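Local atomic coordinates of flavodoxin (Aquifex aeolicus, PDB entry 2ARK), a protein that probably serves as a low-potential electron donor to redox enzymes, carrying its electrons on a bound FMN cofactor. Residues Leu82-Phe94 and Ile111-Phe123. Sequence-based numbering, arbitrary orientation.
Sequences LWGEIDGKIACAF and ILTMLMNFGFLVF
Ile-90 and Ala-91 pair in parallel with Leu-121 and Val-122, a worked example of the beta-alpha-beta crossover from which the flavodoxin fold is built. Backbone bonds set the register: Leu-121 N meets Lys-89 O at 2.8 Å, Ala-91 N reaches Leu-121 O, and Gly-88 N adds a bond to Gly-119 O just before the strands. Apolar contacts seat the returning helix on the sheet, where Ala-93 CB meets Ile-111 CG2 at 3.4 Å and Ala-91 CB touches Leu-115 CD1. Cys-92 CB lies over one face of Phe-123, and the Phe-120 ring is held between Lys-89 CB on one face and Phe-118 CB on the other. Trp-83, with CG anti to its N (chi1 -176°), turns its indole edge onto the Phe-118 face, the planes 65° apart. An alanine in place of Trp-83 would probably take the edge-on contact from the Phe-118 ring and leave both Asn-117 oxygens without the NE1 donor. ND2 of Asn-117 is hydrogen-bonded to Tyr-137 OH of a second subunit. One water joins Gly-84 N, Ile-86 N, Asp-87 OD1 and Phe-118 O. The indole N-H is shared: Trp-83 NE1 lies 2.9 Å from Asn-117 O and Trp-83 NE1 lies 3.2 Å from Asn-117 OD1, with N-H...O angles near 135°.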
ATOM      1  N   LEU A  82      -6.356 -21.190 -12.087  1.00 30.86           N
ATOM      2  CA  LEU A  82      -6.493 -20.276 -13.222  1.00 29.84           C
ATOM      3  C   LEU A  82      -5.358 -19.250 -13.316  1.00 29.01           C
ATOM      4  O   LEU A  82      -5.268 -18.516 -14.302  1.00 29.16           O
ATOM      5  CB  LEU A  82      -7.835 -19.543 -13.139  1.00 29.70           C
ATOM      6  CG  LEU A  82      -9.107 -20.379 -13.327  1.00 30.32           C
ATOM      7  CD1 LEU A  82     -10.309 -19.446 -13.341  1.00 32.09           C
ATOM      8  CD2 LEU A  82      -9.049 -21.230 -14.598  1.00 29.13           C
ATOM      9  N   TRP A  83      -4.502 -19.206 -12.295  1.00 27.77           N
ATOM     10  CA  TRP A  83      -3.521 -18.153 -12.176  1.00 26.86           C
ATOM     11  C   TRP A  83      -2.564 -18.306 -13.343  1.00 26.96           C
ATOM     12  O   TRP A  83      -2.017 -19.400 -13.587  1.00 26.43           O
ATOM     13  CB  TRP A  83      -2.777 -18.180 -10.826  1.00 26.16           C
ATOM     14  CG  TRP A  83      -1.793 -17.007 -10.665  1.00 26.26           C
ATOM     15  CD1 TRP A  83      -2.043 -15.804 -10.083  1.00 25.87           C
ATOM     16  CD2 TRP A  83      -0.436 -16.932 -11.144  1.00 25.89           C
ATOM     17  NE1 TRP A  83      -0.937 -14.990 -10.155  1.00 24.44           N
ATOM     18  CE2 TRP A  83       0.065 -15.656 -10.795  1.00 24.46           C
ATOM     19  CE3 TRP A  83       0.404 -17.821 -11.831  1.00 26.27           C
ATOM     20  CZ2 TRP A  83       1.367 -15.247 -11.091  1.00 24.87           C
ATOM     21  CZ3 TRP A  83       1.704 -17.407 -12.136  1.00 26.55           C
ATOM     22  CH2 TRP A  83       2.170 -16.129 -11.757  1.00 25.43           C
ATOM     23  N   GLY A  84      -2.388 -17.203 -14.076  1.00 26.66           N
ATOM     24  CA  GLY A  84      -1.434 -17.168 -15.166  1.00 26.09           C
ATOM     25  C   GLY A  84      -2.116 -17.322 -16.499  1.00 25.69           C
ATOM     26  O   GLY A  84      -1.513 -17.051 -17.506  1.00 25.54           O
ATOM     27  N   GLU A  85      -3.376 -17.743 -16.513  1.00 25.56           N
ATOM     28  CA  GLU A  85      -4.064 -17.946 -17.787  1.00 26.48           C
ATOM     29  C   GLU A  85      -5.332 -17.098 -17.904  1.00 25.20           C
ATOM     30  O   GLU A  85      -6.150 -17.316 -18.804  1.00 26.20           O
ATOM     31  CB  GLU A  85      -4.359 -19.437 -18.039  1.00 25.63           C
ATOM     32  CG  GLU A  85      -5.572 -19.956 -17.241  1.00 29.37           C
ATOM     33  CD  GLU A  85      -5.966 -21.411 -17.561  1.00 29.35           C
ATOM     34  OE1 GLU A  85      -6.037 -21.776 -18.752  1.00 34.05           O
ATOM     35  OE2 GLU A  85      -6.208 -22.193 -16.610  1.00 34.07           O
ATOM     36  N   ILE A  86      -5.503 -16.132 -17.014  1.00 23.87           N
ATOM     37  CA  ILE A  86      -6.665 -15.247 -17.103  1.00 23.02           C
ATOM     38  C   ILE A  86      -6.296 -13.769 -17.082  1.00 23.72           C
ATOM     39  O   ILE A  86      -7.109 -12.957 -16.685  1.00 24.37           O
ATOM     40  CB  ILE A  86      -7.779 -15.553 -16.032  1.00 22.48           C
ATOM     41  CG1 ILE A  86      -7.220 -15.495 -14.615  1.00 21.74           C
ATOM     42  CG2 ILE A  86      -8.432 -16.902 -16.308  1.00 19.82           C
ATOM     43  CD1 ILE A  86      -8.248 -15.584 -13.547  1.00 21.37           C
ATOM     44  N   ASP A  87      -5.080 -13.433 -17.526  1.00 23.77           N
ATOM     45  CA  ASP A  87      -4.594 -12.052 -17.570  1.00 23.79           C
ATOM     46  C   ASP A  87      -5.473 -11.160 -18.419  1.00 24.34           C
ATOM     47  O   ASP A  87      -6.038 -11.611 -19.410  1.00 23.97           O
ATOM     48  CB  ASP A  87      -3.189 -11.999 -18.148  1.00 23.52           C
ATOM     49  CG  ASP A  87      -2.159 -12.754 -17.310  1.00 23.75           C
ATOM     50  OD1 ASP A  87      -2.337 -13.968 -17.072  1.00 23.13           O
ATOM     51  OD2 ASP A  87      -1.158 -12.124 -16.914  1.00 21.10           O
ATOM     52  N   GLY A  88      -5.581  -9.888 -18.032  1.00 24.90           N
ATOM     53  CA  GLY A  88      -6.277  -8.903 -18.858  1.00 25.12           C
ATOM     54  C   GLY A  88      -7.779  -8.802 -18.636  1.00 25.86           C
ATOM     55  O   GLY A  88      -8.476  -8.150 -19.413  1.00 25.95           O
ATOM     56  N   LYS A  89      -8.290  -9.455 -17.593  1.00 26.34           N
ATOM     57  CA  LYS A  89      -9.629  -9.142 -17.114  1.00 26.60           C
ATOM     58  C   LYS A  89      -9.529  -7.782 -16.481  1.00 27.16           C
ATOM     59  O   LYS A  89      -8.437  -7.377 -16.079  1.00 27.82           O
ATOM     60  CB  LYS A  89     -10.168 -10.186 -16.127  1.00 26.41           C
ATOM     61  CG  LYS A  89     -10.727 -11.391 -16.829  1.00 25.06           C
ATOM     62  CD  LYS A  89     -11.125 -12.493 -15.877  1.00 26.77           C
ATOM     63  CE  LYS A  89     -11.080 -13.822 -16.618  1.00 24.65           C
ATOM     64  NZ  LYS A  89     -11.984 -13.821 -17.792  1.00 25.04           N
ATOM     65  N   ILE A  90     -10.657  -7.073 -16.434  1.00 27.43           N
ATOM     66  CA  ILE A  90     -10.743  -5.735 -15.874  1.00 27.52           C
ATOM     67  C   ILE A  90     -11.454  -5.855 -14.535  1.00 28.57           C
ATOM     68  O   ILE A  90     -12.483  -6.535 -14.447  1.00 29.04           O
ATOM     69  CB  ILE A  90     -11.501  -4.780 -16.835  1.00 27.51           C
ATOM     70  CG1 ILE A  90     -10.716  -4.644 -18.148  1.00 27.67           C
ATOM     71  CG2 ILE A  90     -11.716  -3.417 -16.197  1.00 25.87           C
ATOM     72  CD1 ILE A  90     -11.462  -4.011 -19.279  1.00 28.42           C
ATOM     73  N   ALA A  91     -10.887  -5.234 -13.490  1.00 28.41           N
ATOM     74  CA  ALA A  91     -11.407  -5.365 -12.123  1.00 28.00           C
ATOM     75  C   ALA A  91     -11.276  -4.085 -11.311  1.00 28.42           C
ATOM     76  O   ALA A  91     -10.444  -3.236 -11.610  1.00 29.24           O
ATOM     77  CB  ALA A  91     -10.724  -6.513 -11.390  1.00 27.10           C
ATOM     78  N   CYS A  92     -12.141  -3.959 -10.302  1.00 28.58           N
ATOM     79  CA  CYS A  92     -12.114  -2.898  -9.276  1.00 27.72           C
ATOM     80  C   CYS A  92     -12.572  -3.505  -7.937  1.00 26.44           C
ATOM     81  O   CYS A  92     -12.846  -4.708  -7.876  1.00 25.62           O
ATOM     82  CB  CYS A  92     -13.028  -1.757  -9.688  1.00 27.55           C
ATOM     83  SG  CYS A  92     -14.746  -2.292 -10.008  1.00 30.78           S
ATOM     84  N   ALA A  93     -12.675  -2.664  -6.899  1.00 25.23           N
ATOM     85  CA  ALA A  93     -12.795  -3.084  -5.501  1.00 24.39           C
ATOM     86  C   ALA A  93     -13.849  -2.246  -4.820  1.00 24.12           C
ATOM     87  O   ALA A  93     -14.099  -1.117  -5.244  1.00 25.04           O
ATOM     88  CB  ALA A  93     -11.409  -2.909  -4.757  1.00 23.74           C
ATOM     89  N   PHE A  94     -14.461  -2.763  -3.760  1.00 23.90           N
ATOM     90  CA  PHE A  94     -15.292  -1.905  -2.875  1.00 23.82           C
ATOM     91  C   PHE A  94     -15.326  -2.437  -1.448  1.00 24.61           C
ATOM     92  O   PHE A  94     -15.040  -3.629  -1.220  1.00 25.50           O
ATOM     93  CB  PHE A  94     -16.689  -1.664  -3.435  1.00 23.06           C
ATOM     94  CG  PHE A  94     -17.493  -2.933  -3.696  1.00 24.17           C
ATOM     95  CD1 PHE A  94     -17.330  -3.653  -4.898  1.00 22.02           C
ATOM     96  CD2 PHE A  94     -18.476  -3.360  -2.775  1.00 22.48           C
ATOM     97  CE1 PHE A  94     -18.089  -4.802  -5.150  1.00 21.74           C
ATOM     98  CE2 PHE A  94     -19.255  -4.511  -3.027  1.00 20.94           C
ATOM     99  CZ  PHE A  94     -19.051  -5.242  -4.207  1.00 21.24           C
ATOM    100  N   ILE A 111      -7.447  -5.493  -1.998  1.00 23.33           N
ATOM    101  CA  ILE A 111      -8.224  -6.166  -3.039  1.00 23.36           C
ATOM    102  C   ILE A 111      -7.528  -5.948  -4.409  1.00 24.92           C
ATOM    103  O   ILE A 111      -7.213  -6.924  -5.113  1.00 25.18           O
ATOM    104  CB  ILE A 111      -9.718  -5.684  -3.074  1.00 22.50           C
ATOM    105  CG1 ILE A 111     -10.487  -6.162  -1.841  1.00 23.28           C
ATOM    106  CG2 ILE A 111     -10.422  -6.163  -4.360  1.00 21.98           C
ATOM    107  CD1 ILE A 111     -11.826  -5.457  -1.586  1.00 22.61           C
ATOM    108  N   LEU A 112      -7.261  -4.680  -4.756  1.00 24.97           N
ATOM    109  CA  LEU A 112      -6.575  -4.335  -5.991  1.00 25.83           C
ATOM    110  C   LEU A 112      -5.221  -5.050  -6.163  1.00 26.35           C
ATOM    111  O   LEU A 112      -4.863  -5.451  -7.270  1.00 26.69           O
ATOM    112  CB  LEU A 112      -6.416  -2.809  -6.128  1.00 25.46           C
ATOM    113  CG  LEU A 112      -7.737  -2.039  -6.313  1.00 25.17           C
ATOM    114  CD1 LEU A 112      -7.535  -0.509  -6.158  1.00 20.97           C
ATOM    115  CD2 LEU A 112      -8.467  -2.370  -7.607  1.00 20.98           C
ATOM    116  N   THR A 113      -4.479  -5.231  -5.079  1.00 27.06           N
ATOM    117  CA  THR A 113      -3.192  -5.881  -5.183  1.00 27.73           C
ATOM    118  C   THR A 113      -3.319  -7.358  -5.453  1.00 28.57           C
ATOM    119  O   THR A 113      -2.512  -7.948  -6.159  1.00 28.64           O
ATOM    120  CB  THR A 113      -2.184  -5.480  -4.038  1.00 27.86           C
ATOM    121  OG1 THR A 113      -1.661  -6.642  -3.366  1.00 27.81           O
ATOM    122  CG2 THR A 113      -2.807  -4.567  -3.080  1.00 26.10           C
HETATM  123  N   MSE A 114      -4.370  -7.937  -4.922  1.00 30.41           N
HETATM  124  CA  MSE A 114      -4.704  -9.312  -5.154  1.00 33.68           C
HETATM  125  C   MSE A 114      -5.126  -9.500  -6.623  1.00 31.95           C
HETATM  126  O   MSE A 114      -4.675 -10.426  -7.296  1.00 32.59           O
HETATM  127  CB  MSE A 114      -5.831  -9.654  -4.194  1.00 32.84           C
HETATM  128  CG  MSE A 114      -6.096 -11.086  -4.008  1.00 35.65           C
HETATM  129 SE   MSE A 114      -7.624 -11.363  -2.779  1.00 44.05          SE
HETATM  130  CE  MSE A 114      -9.149 -10.267  -3.687  1.00 31.95           C
ATOM    131  N   LEU A 115      -5.964  -8.600  -7.112  1.00 30.97           N
ATOM    132  CA  LEU A 115      -6.413  -8.618  -8.480  1.00 30.94           C
ATOM    133  C   LEU A 115      -5.268  -8.405  -9.449  1.00 32.40           C
ATOM    134  O   LEU A 115      -5.210  -9.073 -10.491  1.00 32.55           O
ATOM    135  CB  LEU A 115      -7.516  -7.573  -8.722  1.00 29.14           C
ATOM    136  CG  LEU A 115      -8.806  -7.815  -7.938  1.00 28.94           C
ATOM    137  CD1 LEU A 115      -9.610  -6.517  -7.827  1.00 26.79           C
ATOM    138  CD2 LEU A 115      -9.661  -8.928  -8.503  1.00 25.99           C
HETATM  139  N   MSE A 116      -4.351  -7.492  -9.121  1.00 33.08           N
HETATM  140  CA  MSE A 116      -3.215  -7.246  -9.997  1.00 35.56           C
HETATM  141  C   MSE A 116      -2.340  -8.448 -10.123  1.00 32.58           C
HETATM  142  O   MSE A 116      -1.722  -8.682 -11.170  1.00 32.38           O
HETATM  143  CB  MSE A 116      -2.396  -6.061  -9.540  1.00 34.08           C
HETATM  144  CG  MSE A 116      -3.040  -4.785  -9.962  1.00 38.18           C
HETATM  145 SE   MSE A 116      -1.920  -3.217  -9.574  1.00 48.52          SE
HETATM  146  CE  MSE A 116      -2.058  -3.230  -7.503  1.00 39.13           C
ATOM    147  N   ASN A 117      -2.302  -9.230  -9.058  1.00 31.05           N
ATOM    148  CA  ASN A 117      -1.442 -10.388  -9.035  1.00 29.97           C
ATOM    149  C   ASN A 117      -1.858 -11.388 -10.106  1.00 29.08           C
ATOM    150  O   ASN A 117      -1.023 -12.108 -10.634  1.00 29.19           O
ATOM    151  CB  ASN A 117      -1.470 -11.018  -7.649  1.00 30.49           C
ATOM    152  CG  ASN A 117      -0.282 -11.880  -7.385  1.00 29.43           C
ATOM    153  OD1 ASN A 117      -0.276 -13.060  -7.733  1.00 28.41           O
ATOM    154  ND2 ASN A 117       0.734 -11.308  -6.732  1.00 27.24           N
ATOM    155  N   PHE A 118      -3.144 -11.398 -10.451  1.00 28.05           N
ATOM    156  CA  PHE A 118      -3.653 -12.276 -11.497  1.00 27.57           C
ATOM    157  C   PHE A 118      -3.504 -11.679 -12.896  1.00 27.42           C
ATOM    158  O   PHE A 118      -4.045 -12.227 -13.857  1.00 28.48           O
ATOM    159  CB  PHE A 118      -5.125 -12.616 -11.244  1.00 27.52           C
ATOM    160  CG  PHE A 118      -5.337 -13.748 -10.272  1.00 27.80           C
ATOM    161  CD1 PHE A 118      -5.385 -13.509  -8.897  1.00 28.54           C
ATOM    162  CD2 PHE A 118      -5.506 -15.051 -10.738  1.00 29.67           C
ATOM    163  CE1 PHE A 118      -5.600 -14.547  -7.988  1.00 27.87           C
ATOM    164  CE2 PHE A 118      -5.714 -16.114  -9.849  1.00 30.81           C
ATOM    165  CZ  PHE A 118      -5.771 -15.849  -8.458  1.00 30.21           C
ATOM    166  N   GLY A 119      -2.798 -10.559 -13.007  1.00 26.07           N
ATOM    167  CA  GLY A 119      -2.538  -9.947 -14.263  1.00 25.66           C
ATOM    168  C   GLY A 119      -3.713  -9.163 -14.802  1.00 25.52           C
ATOM    169  O   GLY A 119      -3.739  -8.828 -16.000  1.00 25.46           O
ATOM    170  N   PHE A 120      -4.687  -8.870 -13.933  1.00 25.01           N
ATOM    171  CA  PHE A 120      -5.836  -8.037 -14.301  1.00 24.36           C
ATOM    172  C   PHE A 120      -5.433  -6.568 -14.450  1.00 23.89           C
ATOM    173  O   PHE A 120      -4.457  -6.107 -13.856  1.00 22.94           O
ATOM    174  CB  PHE A 120      -6.952  -8.139 -13.250  1.00 25.05           C
ATOM    175  CG  PHE A 120      -7.512  -9.528 -13.059  1.00 25.18           C
ATOM    176  CD1 PHE A 120      -7.197 -10.570 -13.937  1.00 24.30           C
ATOM    177  CD2 PHE A 120      -8.404  -9.769 -12.022  1.00 26.12           C
ATOM    178  CE1 PHE A 120      -7.743 -11.828 -13.781  1.00 25.43           C
ATOM    179  CE2 PHE A 120      -8.983 -11.023 -11.834  1.00 27.73           C
ATOM    180  CZ  PHE A 120      -8.647 -12.073 -12.713  1.00 28.53           C
ATOM    181  N   LEU A 121      -6.193  -5.850 -15.270  1.00 23.73           N
ATOM    182  CA  LEU A 121      -6.103  -4.396 -15.382  1.00 23.69           C
ATOM    183  C   LEU A 121      -7.091  -3.849 -14.349  1.00 23.93           C
ATOM    184  O   LEU A 121      -8.302  -4.139 -14.442  1.00 24.33           O
ATOM    185  CB  LEU A 121      -6.525  -3.931 -16.776  1.00 23.49           C
ATOM    186  CG  LEU A 121      -5.728  -3.984 -18.089  1.00 24.42           C
ATOM    187  CD1 LEU A 121      -4.783  -2.808 -18.170  1.00 26.46           C
ATOM    188  CD2 LEU A 121      -4.972  -5.307 -18.354  1.00 23.58           C
ATOM    189  N   VAL A 122      -6.589  -3.089 -13.364  1.00 23.36           N
ATOM    190  CA  VAL A 122      -7.424  -2.539 -12.290  1.00 22.39           C
ATOM    191  C   VAL A 122      -7.509  -1.011 -12.294  1.00 22.91           C
ATOM    192  O   VAL A 122      -6.658  -0.305 -12.837  1.00 22.46           O
ATOM    193  CB  VAL A 122      -6.982  -3.065 -10.899  1.00 23.10           C
ATOM    194  CG1 VAL A 122      -6.828  -4.612 -10.929  1.00 21.05           C
ATOM    195  CG2 VAL A 122      -5.666  -2.407 -10.461  1.00 19.85           C
ATOM    196  N   PHE A 123      -8.558  -0.498 -11.678  1.00 24.00           N
ATOM    197  CA  PHE A 123      -8.843   0.930 -11.743  1.00 25.18           C
ATOM    198  C   PHE A 123      -9.693   1.353 -10.510  1.00 25.32           C
ATOM    199  O   PHE A 123     -10.314   0.514  -9.834  1.00 24.47           O
ATOM    200  CB  PHE A 123      -9.604   1.245 -13.061  1.00 24.20           C
ATOM    201  CG  PHE A 123     -10.990   0.681 -13.083  1.00 25.04           C
ATOM    202  CD1 PHE A 123     -11.220  -0.653 -13.434  1.00 27.84           C
ATOM    203  CD2 PHE A 123     -12.081   1.455 -12.694  1.00 24.52           C
ATOM    204  CE1 PHE A 123     -12.530  -1.181 -13.434  1.00 24.26           C
ATOM    205  CE2 PHE A 123     -13.375   0.919 -12.683  1.00 21.72           C
ATOM    206  CZ  PHE A 123     -13.585  -0.396 -13.031  1.00 22.36           C
TER
HETATM  207  O   HOH W   1      -3.559 -14.835 -14.876  1.00 16.59           O
HETATM  208  O   HOH W   2     -11.538  -0.000  -7.444  1.00 16.83           O